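Local coordinates for acyl-CoA synthetase (AMP-forming)/AMP-acid ligase II-like protein (Dyadobacter fermentans, PDB 4GS5) that probably activates carboxylic acids with ATP and joins them to coenzyme A, perhaps as a medium-chain fatty acid-CoA ligase of the AMP-forming type, at residues A[176-181]-A[185-190]; A[218-223]-A[228-233]; A[266-271]-A[317-322]; A[271-276]-A[280-285]. All blocks are in the same frame, centred on the assembly; numbering follows the deposited sequence.

Contact 1 (A[176-181]-A[185-190]); sequences YQSYGM and VSHVAL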
loop_
_atom_site.group_PDB
_atom_site.type_symbol
_atom_site.label_atom_id
_atom_site.label_comp_id
_atom_site.label_asym_id
_atom_site.label_seq_id
_atom_site.Cartn_x
_atom_site.Cartn_y
_atom_site.Cartn_z
ATOM N N TYR A 176 -0.773 -8.159 10.741
ATOM C CA TYR A 176 -0.356 -6.798 10.443
ATOM C C TYR A 176 -0.300 -6.641 8.946
ATOM O O TYR A 176 -0.243 -7.643 8.233
ATOM C CB TYR A 176 1.043 -6.526 11.006
ATOM C CG TYR A 176 1.130 -6.701 12.491
ATOM C CD1 TYR A 176 0.874 -5.637 13.356
ATOM C CD2 TYR A 176 1.471 -7.931 13.039
ATOM C CE1 TYR A 176 0.956 -5.802 14.730
ATOM C CE2 TYR A 176 1.554 -8.102 14.398
ATOM C CZ TYR A 176 1.302 -7.042 15.240
ATOM O OH TYR A 176 1.389 -7.234 16.596
ATOM N N GLN A 177 -0.332 -5.397 8.470
ATOM C CA GLN A 177 -0.115 -5.122 7.054
ATOM C C GLN A 177 0.956 -4.047 6.899
ATOM O O GLN A 177 0.965 -3.069 7.643
ATOM C CB GLN A 177 -1.416 -4.718 6.327
ATOM C CG GLN A 177 -1.212 -4.591 4.796
ATOM C CD GLN A 177 -2.499 -4.727 3.997
ATOM O OE1 GLN A 177 -3.572 -4.381 4.472
ATOM N NE2 GLN A 177 -2.390 -5.263 2.782
ATOM N N SER A 178 1.863 -4.251 5.946
ATOM C CA SER A 178 2.985 -3.338 5.707
ATOM C C SER A 178 2.583 -2.122 4.885
ATOM O O SER A 178 1.695 -2.199 4.026
ATOM C CB SER A 178 4.075 -4.056 4.901
ATOM O OG SER A 178 4.597 -5.148 5.628
ATOM N N TYR A 179 3.251 -1.007 5.137
ATOM C CA TYR A 179 3.295 0.089 4.174
ATOM C C TYR A 179 4.758 0.252 3.783
ATOM O O TYR A 179 5.616 0.367 4.652
ATOM C CB TYR A 179 2.779 1.390 4.793
ATOM C CG TYR A 179 2.975 2.615 3.907
ATOM C CD1 TYR A 179 2.011 2.990 2.983
ATOM C CD2 TYR A 179 4.117 3.413 4.027
ATOM C CE1 TYR A 179 2.181 4.129 2.181
ATOM C CE2 TYR A 179 4.295 4.541 3.239
ATOM C CZ TYR A 179 3.325 4.898 2.322
ATOM O OH TYR A 179 3.503 6.022 1.545
ATOM N N GLY A 180 5.047 0.229 2.488
ATOM C CA GLY A 180 6.417 0.362 2.029
ATOM C C GLY A 180 6.471 0.495 0.523
ATOM O O GLY A 180 5.437 0.619 -0.141
HETATM N N MSE A 181 7.688 0.503 -0.014
HETATM C CA MSE A 181 7.894 0.585 -1.447
HETATM C C MSE A 181 9.307 0.055 -1.736
HETATM O O MSE A 181 10.114 -0.093 -0.817
HETATM C CB MSE A 181 7.774 2.037 -1.881
HETATM C CG MSE A 181 8.838 2.931 -1.251
HETATM SE SE MSE A 181 8.163 4.666 -0.623
HETATM C CE MSE A 181 6.816 4.057 0.645
ATOM N N VAL A 185 13.297 -0.419 0.335
ATOM C CA VAL A 185 13.580 -1.853 0.362
ATOM C C VAL A 185 12.321 -2.657 0.657
ATOM O O VAL A 185 11.827 -3.398 -0.203
ATOM C CB VAL A 185 14.686 -2.223 1.369
ATOM C CG1 VAL A 185 15.083 -3.684 1.194
ATOM C CG2 VAL A 185 15.884 -1.322 1.183
ATOM N N SER A 186 11.812 -2.493 1.874
ATOM C CA SER A 186 10.599 -3.158 2.328
ATOM C C SER A 186 9.730 -2.151 3.100
ATOM O O SER A 186 9.612 -0.980 2.723
ATOM C CB SER A 186 10.970 -4.342 3.233
ATOM O OG SER A 186 9.944 -5.318 3.279
ATOM N N HIS A 187 9.147 -2.591 4.203
ATOM C CA HIS A 187 8.205 -1.748 4.927
ATOM C C HIS A 187 8.885 -0.611 5.722
ATOM O O HIS A 187 10.049 -0.734 6.132
ATOM C CB HIS A 187 7.299 -2.623 5.817
ATOM C CG HIS A 187 8.043 -3.499 6.788
ATOM N ND1 HIS A 187 7.430 -4.497 7.512
ATOM C CD2 HIS A 187 9.345 -3.509 7.164
ATOM C CE1 HIS A 187 8.317 -5.079 8.302
ATOM N NE2 HIS A 187 9.487 -4.505 8.102
ATOM N N VAL A 188 8.169 0.502 5.910
ATOM C CA VAL A 188 8.606 1.572 6.810
ATOM C C VAL A 188 7.564 1.812 7.900
ATOM O O VAL A 188 7.786 2.607 8.826
ATOM C CB VAL A 188 8.864 2.896 6.065
ATOM C CG1 VAL A 188 9.934 2.701 5.008
ATOM C CG2 VAL A 188 7.561 3.446 5.445
ATOM N N ALA A 189 6.429 1.121 7.789
ATOM C CA ALA A 189 5.353 1.265 8.775
ATOM C C ALA A 189 4.433 0.047 8.774
ATOM O O ALA A 189 4.396 -0.686 7.797
ATOM C CB ALA A 189 4.548 2.550 8.526
ATOM N N LEU A 190 3.700 -0.158 9.874
ATOM C CA LEU A 190 2.837 -1.332 10.021
ATOM C C LEU A 190 1.452 -0.979 10.570
ATOM O O LEU A 190 1.340 -0.228 11.541
ATOM C CB LEU A 190 3.470 -2.367 10.962
ATOM C CG LEU A 190 4.797 -3.018 10.623
ATOM C CD1 LEU A 190 5.292 -3.841 11.823
ATOM C CD2 LEU A 190 4.647 -3.906 9.386
#

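Contact 2 (A[218-223]-A[228-233]); sequences LHISGA and QTVQTN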
loop_
_atom_site.group_PDB
_atom_site.type_symbol
_atom_site.label_atom_id
_atom_site.label_comp_id
_atom_site.label_asym_id
_atom_site.label_seq_id
_atom_site.Cartn_x
_atom_site.Cartn_y
_atom_site.Cartn_z
ATOM N N LEU A 218 3.477 12.362 2.347
ATOM C CA LEU A 218 4.478 11.720 3.194
ATOM C C LEU A 218 5.845 11.641 2.531
ATOM O O LEU A 218 5.977 11.237 1.361
ATOM C CB LEU A 218 4.019 10.308 3.548
ATOM C CG LEU A 218 4.906 9.467 4.478
ATOM C CD1 LEU A 218 5.028 10.122 5.856
ATOM C CD2 LEU A 218 4.323 8.059 4.613
ATOM N N HIS A 219 6.870 12.030 3.273
ATOM C CA HIS A 219 8.224 11.631 2.893
ATOM C C HIS A 219 8.904 10.863 4.028
ATOM O O HIS A 219 8.626 11.095 5.209
ATOM C CB HIS A 219 9.064 12.824 2.451
ATOM C CG HIS A 219 9.246 13.856 3.513
ATOM N ND1 HIS A 219 10.029 13.646 4.628
ATOM C CD2 HIS A 219 8.735 15.106 3.641
ATOM C CE1 HIS A 219 9.999 14.724 5.392
ATOM N NE2 HIS A 219 9.227 15.627 4.811
ATOM N N ILE A 220 9.781 9.932 3.669
ATOM C CA ILE A 220 10.482 9.147 4.671
ATOM C C ILE A 220 11.961 9.016 4.335
ATOM O O ILE A 220 12.369 9.152 3.169
ATOM C CB ILE A 220 9.853 7.727 4.879
ATOM C CG1 ILE A 220 9.920 6.900 3.602
ATOM C CG2 ILE A 220 8.389 7.826 5.393
ATOM C CD1 ILE A 220 8.830 7.228 2.583
ATOM N N SER A 221 12.764 8.768 5.366
ATOM C CA SER A 221 14.189 8.552 5.199
ATOM C C SER A 221 14.702 7.720 6.370
ATOM O O SER A 221 14.090 7.705 7.439
ATOM C CB SER A 221 14.951 9.882 5.097
ATOM O OG SER A 221 14.997 10.549 6.347
ATOM N N GLY A 222 15.821 7.030 6.155
ATOM C CA GLY A 222 16.426 6.166 7.159
ATOM C C GLY A 222 17.611 5.402 6.581
ATOM O O GLY A 222 17.953 5.580 5.412
ATOM N N ALA A 223 18.243 4.556 7.389
ATOM C CA ALA A 223 19.265 3.669 6.865
ATOM C C ALA A 223 18.700 2.861 5.694
ATOM O O ALA A 223 19.422 2.587 4.737
ATOM C CB ALA A 223 19.816 2.756 7.946
ATOM N N GLN A 228 18.782 9.044 2.282
ATOM C CA GLN A 228 18.164 9.966 1.342
ATOM C C GLN A 228 16.658 9.973 1.561
ATOM O O GLN A 228 16.045 8.923 1.768
ATOM C CB GLN A 228 18.485 9.574 -0.096
ATOM C CG GLN A 228 19.852 10.024 -0.579
ATOM C CD GLN A 228 19.888 10.160 -2.085
ATOM O OE1 GLN A 228 19.007 9.653 -2.784
ATOM N NE2 GLN A 228 20.901 10.852 -2.597
ATOM N N THR A 229 16.049 11.149 1.531
ATOM C CA THR A 229 14.619 11.202 1.795
ATOM C C THR A 229 13.844 10.848 0.529
ATOM O O THR A 229 14.196 11.270 -0.573
ATOM C CB THR A 229 14.163 12.558 2.375
ATOM O OG1 THR A 229 13.908 13.473 1.309
ATOM C CG2 THR A 229 15.230 13.132 3.298
ATOM N N VAL A 230 12.810 10.036 0.706
ATOM C CA VAL A 230 11.964 9.598 -0.384
ATOM C C VAL A 230 10.632 10.320 -0.250
ATOM O O VAL A 230 9.987 10.250 0.797
ATOM C CB VAL A 230 11.742 8.074 -0.318
ATOM C CG1 VAL A 230 10.682 7.635 -1.323
ATOM C CG2 VAL A 230 13.052 7.342 -0.557
ATOM N N GLN A 231 10.233 11.024 -1.302
ATOM C CA GLN A 231 8.991 11.790 -1.292
ATOM C C GLN A 231 7.897 10.983 -1.977
ATOM O O GLN A 231 8.025 10.664 -3.159
ATOM C CB GLN A 231 9.190 13.119 -2.032
ATOM C CG GLN A 231 7.939 14.000 -2.039
ATOM C CD GLN A 231 7.499 14.385 -0.637
ATOM O OE1 GLN A 231 8.177 15.153 0.041
ATOM N NE2 GLN A 231 6.373 13.839 -0.191
ATOM N N THR A 232 6.838 10.630 -1.245
ATOM C CA THR A 232 5.722 9.906 -1.857
ATOM C C THR A 232 4.745 10.907 -2.442
ATOM O O THR A 232 4.920 12.117 -2.284
ATOM C CB THR A 232 4.954 9.038 -0.850
ATOM O OG1 THR A 232 4.230 9.879 0.069
ATOM C CG2 THR A 232 5.906 8.133 -0.082
ATOM N N ASN A 233 3.722 10.406 -3.128
ATOM C CA ASN A 233 2.605 11.256 -3.521
ATOM C C ASN A 233 1.367 10.841 -2.720
ATOM O O ASN A 233 0.232 11.068 -3.148
ATOM C CB ASN A 233 2.344 11.180 -5.033
ATOM C CG ASN A 233 3.513 11.709 -5.866
ATOM O OD1 ASN A 233 4.028 12.796 -5.611
ATOM N ND2 ASN A 233 3.927 10.937 -6.879
#

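Contact 3 (A[266-271]-A[317-322]); sequences DQRIAA and RSRVST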
loop_
_atom_site.group_PDB
_atom_site.type_symbol
_atom_site.label_atom_id
_atom_site.label_comp_id
_atom_site.label_asym_id
_atom_site.label_seq_id
_atom_site.Cartn_x
_atom_site.Cartn_y
_atom_site.Cartn_z
ATOM N N ASP A 266 -17.820 14.126 -7.661
ATOM C CA ASP A 266 -18.161 14.040 -9.082
ATOM C C ASP A 266 -19.156 12.904 -9.337
ATOM O O ASP A 266 -20.120 13.079 -10.087
ATOM C CB ASP A 266 -16.912 13.828 -9.939
ATOM C CG ASP A 266 -16.289 15.129 -10.406
ATOM O OD1 ASP A 266 -16.894 16.199 -10.181
ATOM O OD2 ASP A 266 -15.198 15.086 -11.019
ATOM N N GLN A 267 -18.925 11.745 -8.712
ATOM C CA GLN A 267 -19.804 10.587 -8.903
ATOM C C GLN A 267 -21.206 10.899 -8.400
ATOM O O GLN A 267 -22.191 10.515 -9.017
ATOM C CB GLN A 267 -19.272 9.326 -8.193
ATOM C CG GLN A 267 -17.880 8.869 -8.644
ATOM C CD GLN A 267 -17.399 7.613 -7.914
ATOM O OE1 GLN A 267 -18.066 7.111 -7.004
ATOM N NE2 GLN A 267 -16.235 7.100 -8.317
ATOM N N ARG A 268 -21.286 11.592 -7.272
ATOM C CA ARG A 268 -22.573 12.021 -6.716
ATOM C C ARG A 268 -23.331 13.002 -7.611
ATOM O O ARG A 268 -24.547 12.895 -7.779
ATOM C CB ARG A 268 -22.382 12.611 -5.316
ATOM C CG ARG A 268 -22.162 11.541 -4.271
ATOM C CD ARG A 268 -21.716 12.093 -2.926
ATOM N NE ARG A 268 -21.239 11.015 -2.062
ATOM C CZ ARG A 268 -22.036 10.202 -1.376
ATOM N NH1 ARG A 268 -23.353 10.349 -1.447
ATOM N NH2 ARG A 268 -21.515 9.240 -0.621
ATOM N N ILE A 269 -22.614 13.962 -8.186
ATOM C CA ILE A 269 -23.224 14.877 -9.141
ATOM C C ILE A 269 -23.598 14.181 -10.459
ATOM O O ILE A 269 -24.600 14.523 -11.087
ATOM C CB ILE A 269 -22.296 16.061 -9.413
ATOM C CG1 ILE A 269 -22.332 17.001 -8.209
ATOM C CG2 ILE A 269 -22.710 16.786 -10.679
ATOM C CD1 ILE A 269 -21.191 17.968 -8.161
ATOM N N ALA A 270 -22.795 13.201 -10.865
ATOM C CA ALA A 270 -23.081 12.449 -12.084
ATOM C C ALA A 270 -24.457 11.795 -12.026
ATOM O O ALA A 270 -25.194 11.809 -13.010
ATOM C CB ALA A 270 -22.003 11.399 -12.338
ATOM N N ALA A 271 -24.802 11.209 -10.881
ATOM C CA ALA A 271 -26.123 10.598 -10.720
ATOM C C ALA A 271 -27.231 11.639 -10.912
ATOM O O ALA A 271 -28.312 11.322 -11.407
ATOM C CB ALA A 271 -26.252 9.914 -9.362
ATOM N N ARG A 317 -28.369 20.178 -4.441
ATOM C CA ARG A 317 -28.475 20.636 -3.067
ATOM C C ARG A 317 -29.289 19.679 -2.183
ATOM O O ARG A 317 -29.130 19.670 -0.963
ATOM C CB ARG A 317 -29.064 22.050 -3.042
ATOM C CG ARG A 317 -29.058 22.720 -1.679
ATOM C CD ARG A 317 -29.224 24.228 -1.830
ATOM N NE ARG A 317 -29.678 24.859 -0.595
ATOM C CZ ARG A 317 -29.891 26.164 -0.459
ATOM N NH1 ARG A 317 -29.681 26.980 -1.486
ATOM N NH2 ARG A 317 -30.315 26.655 0.703
ATOM N N SER A 318 -30.152 18.872 -2.801
ATOM C CA SER A 318 -30.988 17.926 -2.061
ATOM C C SER A 318 -30.290 16.594 -1.806
ATOM O O SER A 318 -30.761 15.773 -1.010
ATOM C CB SER A 318 -32.295 17.666 -2.815
ATOM O OG SER A 318 -33.112 18.824 -2.837
ATOM N N ARG A 319 -29.176 16.380 -2.500
ATOM C CA ARG A 319 -28.464 15.106 -2.455
ATOM C C ARG A 319 -27.202 15.149 -1.584
ATOM O O ARG A 319 -26.654 14.101 -1.216
ATOM C CB ARG A 319 -28.106 14.669 -3.878
ATOM C CG ARG A 319 -27.584 13.245 -3.979
ATOM C CD ARG A 319 -27.002 12.950 -5.357
ATOM N NE ARG A 319 -26.219 11.716 -5.363
ATOM C CZ ARG A 319 -26.707 10.523 -5.689
ATOM N NH1 ARG A 319 -27.985 10.400 -6.045
ATOM N NH2 ARG A 319 -25.915 9.455 -5.664
ATOM N N VAL A 320 -26.727 16.357 -1.270
ATOM C CA VAL A 320 -25.490 16.511 -0.502
ATOM C C VAL A 320 -25.646 17.604 0.547
ATOM O O VAL A 320 -26.492 18.475 0.420
ATOM C CB VAL A 320 -24.281 16.867 -1.402
ATOM C CG1 VAL A 320 -24.169 15.905 -2.594
ATOM C CG2 VAL A 320 -24.372 18.312 -1.870
ATOM N N SER A 321 -24.829 17.535 1.592
ATOM C CA SER A 321 -24.767 18.591 2.585
ATOM C C SER A 321 -24.377 19.930 1.956
ATOM O O SER A 321 -23.629 19.987 0.974
ATOM C CB SER A 321 -23.753 18.229 3.679
ATOM O OG SER A 321 -23.480 19.374 4.469
ATOM N N THR A 322 -24.868 21.014 2.538
ATOM C CA THR A 322 -24.450 22.337 2.099
ATOM C C THR A 322 -22.921 22.447 2.114
ATOM O O THR A 322 -22.339 23.151 1.289
ATOM C CB THR A 322 -25.107 23.464 2.952
ATOM O OG1 THR A 322 -24.673 24.741 2.479
ATOM C CG2 THR A 322 -24.738 23.323 4.432
#

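Contact 4 (A[271-276]-A[280-285]); sequences AVFHHL and NAFFCW. With EDO (1,2-ethanediol), chain P.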
loop_
_atom_site.group_PDB
_atom_site.type_symbol
_atom_site.label_atom_id
_atom_site.label_comp_id
_atom_site.label_asym_id
_atom_site.label_seq_id
_atom_site.Cartn_x
_atom_site.Cartn_y
_atom_site.Cartn_z
ATOM N N ALA A 271 -24.802 11.209 -10.881
ATOM C CA ALA A 271 -26.123 10.598 -10.720
ATOM C C ALA A 271 -27.231 11.639 -10.912
ATOM O O ALA A 271 -28.312 11.322 -11.407
ATOM C CB ALA A 271 -26.252 9.914 -9.362
ATOM N N VAL A 272 -26.955 12.883 -10.527
ATOM C CA VAL A 272 -27.912 13.961 -10.735
ATOM C C VAL A 272 -28.049 14.293 -12.222
ATOM O O VAL A 272 -29.159 14.370 -12.737
ATOM C CB VAL A 272 -27.529 15.224 -9.953
ATOM C CG1 VAL A 272 -28.365 16.417 -10.420
ATOM C CG2 VAL A 272 -27.692 14.983 -8.457
ATOM N N PHE A 273 -26.924 14.489 -12.908
ATOM C CA PHE A 273 -26.950 14.723 -14.356
ATOM C C PHE A 273 -27.717 13.627 -15.095
ATOM O O PHE A 273 -28.615 13.912 -15.885
ATOM C CB PHE A 273 -25.531 14.810 -14.919
ATOM C CG PHE A 273 -24.919 16.177 -14.821
ATOM C CD1 PHE A 273 -24.680 16.759 -13.591
ATOM C CD2 PHE A 273 -24.557 16.864 -15.965
ATOM C CE1 PHE A 273 -24.108 18.015 -13.508
ATOM C CE2 PHE A 273 -23.990 18.118 -15.890
ATOM C CZ PHE A 273 -23.762 18.695 -14.662
ATOM N N HIS A 274 -27.351 12.372 -14.843
ATOM C CA HIS A 274 -28.014 11.242 -15.498
ATOM C C HIS A 274 -29.518 11.311 -15.268
ATOM O O HIS A 274 -30.312 11.156 -16.201
ATOM C CB HIS A 274 -27.459 9.909 -14.979
ATOM C CG HIS A 274 -28.330 8.728 -15.282
ATOM N ND1 HIS A 274 -29.328 8.299 -14.430
ATOM C CD2 HIS A 274 -28.352 7.885 -16.340
ATOM C CE1 HIS A 274 -29.927 7.244 -14.953
ATOM N NE2 HIS A 274 -29.355 6.971 -16.111
ATOM N N HIS A 275 -29.899 11.560 -14.018
ATOM C CA HIS A 275 -31.303 11.627 -13.628
ATOM C C HIS A 275 -32.061 12.744 -14.343
ATOM O O HIS A 275 -33.270 12.639 -14.557
ATOM C CB HIS A 275 -31.431 11.797 -12.111
ATOM C CG HIS A 275 -32.846 11.916 -11.634
ATOM N ND1 HIS A 275 -33.382 13.102 -11.180
ATOM C CD2 HIS A 275 -33.837 10.996 -11.546
ATOM C CE1 HIS A 275 -34.641 12.909 -10.832
ATOM N NE2 HIS A 275 -34.942 11.640 -11.044
ATOM N N LEU A 276 -31.349 13.811 -14.700
ATOM C CA LEU A 276 -31.953 14.934 -15.417
ATOM C C LEU A 276 -31.666 14.894 -16.918
ATOM O O LEU A 276 -32.049 15.807 -17.654
ATOM C CB LEU A 276 -31.490 16.273 -14.831
ATOM C CG LEU A 276 -32.309 16.856 -13.676
ATOM C CD1 LEU A 276 -32.441 15.858 -12.535
ATOM C CD2 LEU A 276 -31.689 18.156 -13.184
ATOM N N ASN A 280 -24.194 17.362 -21.077
ATOM C CA ASN A 280 -23.030 18.230 -20.952
ATOM C C ASN A 280 -21.958 17.594 -20.086
ATOM O O ASN A 280 -22.249 17.028 -19.024
ATOM C CB ASN A 280 -23.419 19.569 -20.328
ATOM C CG ASN A 280 -24.585 20.222 -21.026
ATOM O OD1 ASN A 280 -25.698 19.694 -21.030
ATOM N ND2 ASN A 280 -24.344 21.391 -21.605
ATOM N N ALA A 281 -20.711 17.686 -20.525
ATOM C CA ALA A 281 -19.619 17.195 -19.697
ATOM C C ALA A 281 -19.477 18.148 -18.513
ATOM O O ALA A 281 -19.930 19.292 -18.577
ATOM C CB ALA A 281 -18.327 17.118 -20.501
ATOM N N PHE A 282 -18.862 17.681 -17.433
ATOM C CA PHE A 282 -18.664 18.531 -16.273
ATOM C C PHE A 282 -17.528 17.966 -15.432
ATOM O O PHE A 282 -17.144 16.805 -15.577
ATOM C CB PHE A 282 -19.935 18.561 -15.418
ATOM C CG PHE A 282 -20.153 17.283 -14.647
ATOM C CD1 PHE A 282 -19.695 17.155 -13.342
ATOM C CD2 PHE A 282 -20.764 16.189 -15.250
ATOM C CE1 PHE A 282 -19.868 15.963 -12.633
ATOM C CE2 PHE A 282 -20.935 14.990 -14.549
ATOM C CZ PHE A 282 -20.487 14.886 -13.235
ATOM N N PHE A 283 -16.997 18.792 -14.541
ATOM C CA PHE A 283 -16.108 18.289 -13.504
ATOM C C PHE A 283 -16.148 19.229 -12.314
ATOM O O PHE A 283 -16.251 20.456 -12.464
ATOM C CB PHE A 283 -14.663 18.085 -14.017
ATOM C CG PHE A 283 -14.007 19.344 -14.538
ATOM C CD1 PHE A 283 -13.265 20.163 -13.688
ATOM C CD2 PHE A 283 -14.133 19.707 -15.870
ATOM C CE1 PHE A 283 -12.660 21.311 -14.157
ATOM C CE2 PHE A 283 -13.534 20.871 -16.352
ATOM C CZ PHE A 283 -12.787 21.669 -15.498
ATOM N N CYS A 284 -16.112 18.644 -11.126
ATOM C CA CYS A 284 -15.940 19.433 -9.924
ATOM C C CYS A 284 -14.504 19.915 -9.854
ATOM O O CYS A 284 -13.584 19.236 -10.306
ATOM C CB CYS A 284 -16.288 18.606 -8.689
ATOM S SG CYS A 284 -18.059 18.434 -8.490
ATOM N N TRP A 285 -14.327 21.100 -9.288
ATOM C CA TRP A 285 -13.003 21.664 -9.122
ATOM C C TRP A 285 -13.031 22.557 -7.887
ATOM O O TRP A 285 -13.926 22.433 -7.048
ATOM C CB TRP A 285 -12.613 22.461 -10.367
ATOM C CG TRP A 285 -11.136 22.643 -10.548
ATOM C CD1 TRP A 285 -10.454 23.831 -10.621
ATOM C CD2 TRP A 285 -10.155 21.609 -10.694
ATOM N NE1 TRP A 285 -9.114 23.594 -10.797
ATOM C CE2 TRP A 285 -8.903 22.239 -10.849
ATOM C CE3 TRP A 285 -10.215 20.214 -10.728
ATOM C CZ2 TRP A 285 -7.715 21.518 -11.028
ATOM C CZ3 TRP A 285 -9.031 19.497 -10.900
ATOM C CH2 TRP A 285 -7.800 20.151 -11.048
HETATM C C1 EDO P . -17.188 13.598 -17.953
HETATM O O1 EDO P . -18.229 14.527 -17.599
HETATM C C2 EDO P . -16.638 13.910 -19.337
HETATM O O2 EDO P . -17.685 13.662 -20.269
#

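Contact 1 (A[176-181]-A[185-190])
The ring of Y179 turns its edge to V188: CD2 meets CG2 at 3.7 Å, with the methyl in the ring plane and the two side chains running side by side in the same direction. Their backbones form a classic beta bulge, a worked example of how one extra residue kinks an antiparallel hairpin, here that of strands 175-180 and 187-192. V188 and A189 both face Y179. Its N donates an almost straight bond to A189 O (2.9 Å, 171°), reaching it from above the carbonyl plane, while Y179 O draws in V188 N at 2.8 Å and, weakly, A189 N at 3.3 Å. With CG anti to the backbone N (chi1 172°), the ring lies on the A189 face and its OH is hydrogen-bonded to D234; the ring also packs edge-to-face with that of F243. Past the bulge the strands close in until G180 CA is 4.0 Å from H187 CA, an approach suited to a residue without a side chain. Y179 and G180 open a YGMTE sequence, consistent with the motif that lines the nucleotide pocket in AMP-forming ligases. S178 and L190 share the other face of the hairpin from Y179 and A189. H187 is held at NE2 by T69, while S178 OG lies at the ring edge, near its plane, in a weak 3.5 Å hydrogen bond to the other nitrogen, H187 ND1.

Contact 2 (A[218-223]-A[228-233])
The imidazole of H219 and the amide of Q231 stand nearly at right angles, their planes 87° apart. Q231 OE1 lies at the edge of the imidazole, near its plane and 3.6 Å from H219 CD2. A bend at chi2 (61°) brings Q231 NE2 back to T232 O at 3.1 Å, with the acceptor in the amide plane; NE2 also bonds to C217 O. The principle illustrated is a beta hairpin whose backbone bonds are supplemented by one side-chain hydroxyl. I220 and V230 form its hydrogen-bonded pair, V230 N meeting I220 O at 2.7 Å almost straight. Two residues along, past the non-hydrogen-bonded pair H219 and Q231, L218 O accepts twice from T232: N at 2.8 Å nearly in line with the carbonyl, and OG1 at 2.6 Å on a lone pair. T232 CG2 packs against I220 CD1 at 4.1 Å. With an alanine in place of T232, L218 O would probably lose its hydroxyl donor, D234 N its bond to OG1, and I220 CD1 a packing partner. Around the hairpin, L218 and I220 lean on F204 of strand 202-204, V230 touches E183, and both L218 and T232 reach Y179 of strand 175-180.

Contact 3 (A[266-271]-A[317-322])
R319, of helix 306-319, reaches across to R268 and A271 of helix 262-276, a surface helix-helix contact in the small alpha/beta lobe at the C-terminal end of the chain. It exemplifies two helices joined by one long side chain: the nearest CA atoms, those of R268 and R319, are 7.9 Å apart. CB points toward the other helix, and with CG anti to the backbone N (chi1 -170°) and the chain extended as far as NE, the arginine spans that gap. CD is the first atom to arrive, 3.4 Å from R268 O. NE comes to 3.2 Å from R268 O, but the angle is too poor for a hydrogen bond; NE also passes R268 CB at 3.9 Å. Beyond NE the guanidinium lays one face over the methyl of A271, with R319 CZ 3.8 Å from A271 CB. The contact is van der Waals packing, with no hydrogen bond or salt bridge between the segments. On the inner side of the same helix, I269 packs against F282 and C284 of strand 282-289. The two guanidinium groups stay separate, R268 NH1 lying 5.0 Å from R319 NH2, a like-charge pair at the surface. At the tip, R319 NH2 stands 3.7 Å from A271 CB.

Contact 4 (A[271-276]-A[280-285])
Stacking joins F273 to F282: the rings lie face to face with centroids 4.3 Å apart and planes inclined by 22°. F282 CD2 sits over the centre of the F273 ring, 3.8 Å from F273 CE2, whereas F273 CE1 faces the F282 ring nearer its rim. The side chains run antiparallel where the rings overlap. F282 reaches this position with CG between its backbone N and carbonyl carbon (chi1 74°). Carbonyl contact comes next, N280 O approaching the F273 ring obliquely at 3.7 Å from CE2. In this C-terminal alpha/beta lobe a short connection leads from helix 262-276 into strand 282-289, and the aromatic pair ties the helix, through F273, to the start of that strand, the edge of a three-stranded sheet that the helix packs against. An alanine at F273 would probably leave one face of the F282 ring without its stacking partner and open a gap beside N280 O. Hydrogen bonds engage a 1,2-ethanediol, probably from the crystallisation liquor: F282 N donates to its O1 at 3.2 Å (167°), and O1 donates to F282 O. The side chain of N280 has its own partner, ND2 bonding to E301 O on the adjacent strand. A281 CB touches the diol at O2, 3.5 Å away.

How the contacts relate
The four contacts fall into two pairs, one on each lobe of the chain. Contacts 1 and 2, with centres 13 Å apart, are hairpins separated in the chain by two short strands, and they pack together: Y179 OH lies 3.6 Å from T232 CG2, and M181 SE lies 4.0 Å from V230 CG1. Contacts 3 and 4 share A271 and helix 262-276; D266 OD1, 2.7 Å from C284 N, probably hydrogen-bonds between them. The pairs do not touch: contact 2 comes to about 14 Å from contact 4 between nearest atoms, and contact 1 to about 22 Å. In this family the active site lies between the lobes, consistent with contact 1 bordering the nucleotide pocket. Separately, a 1,2-ethanediol, probably from the crystallisation liquor, comes to about 3 Å from the S178 side chain between nearest atoms.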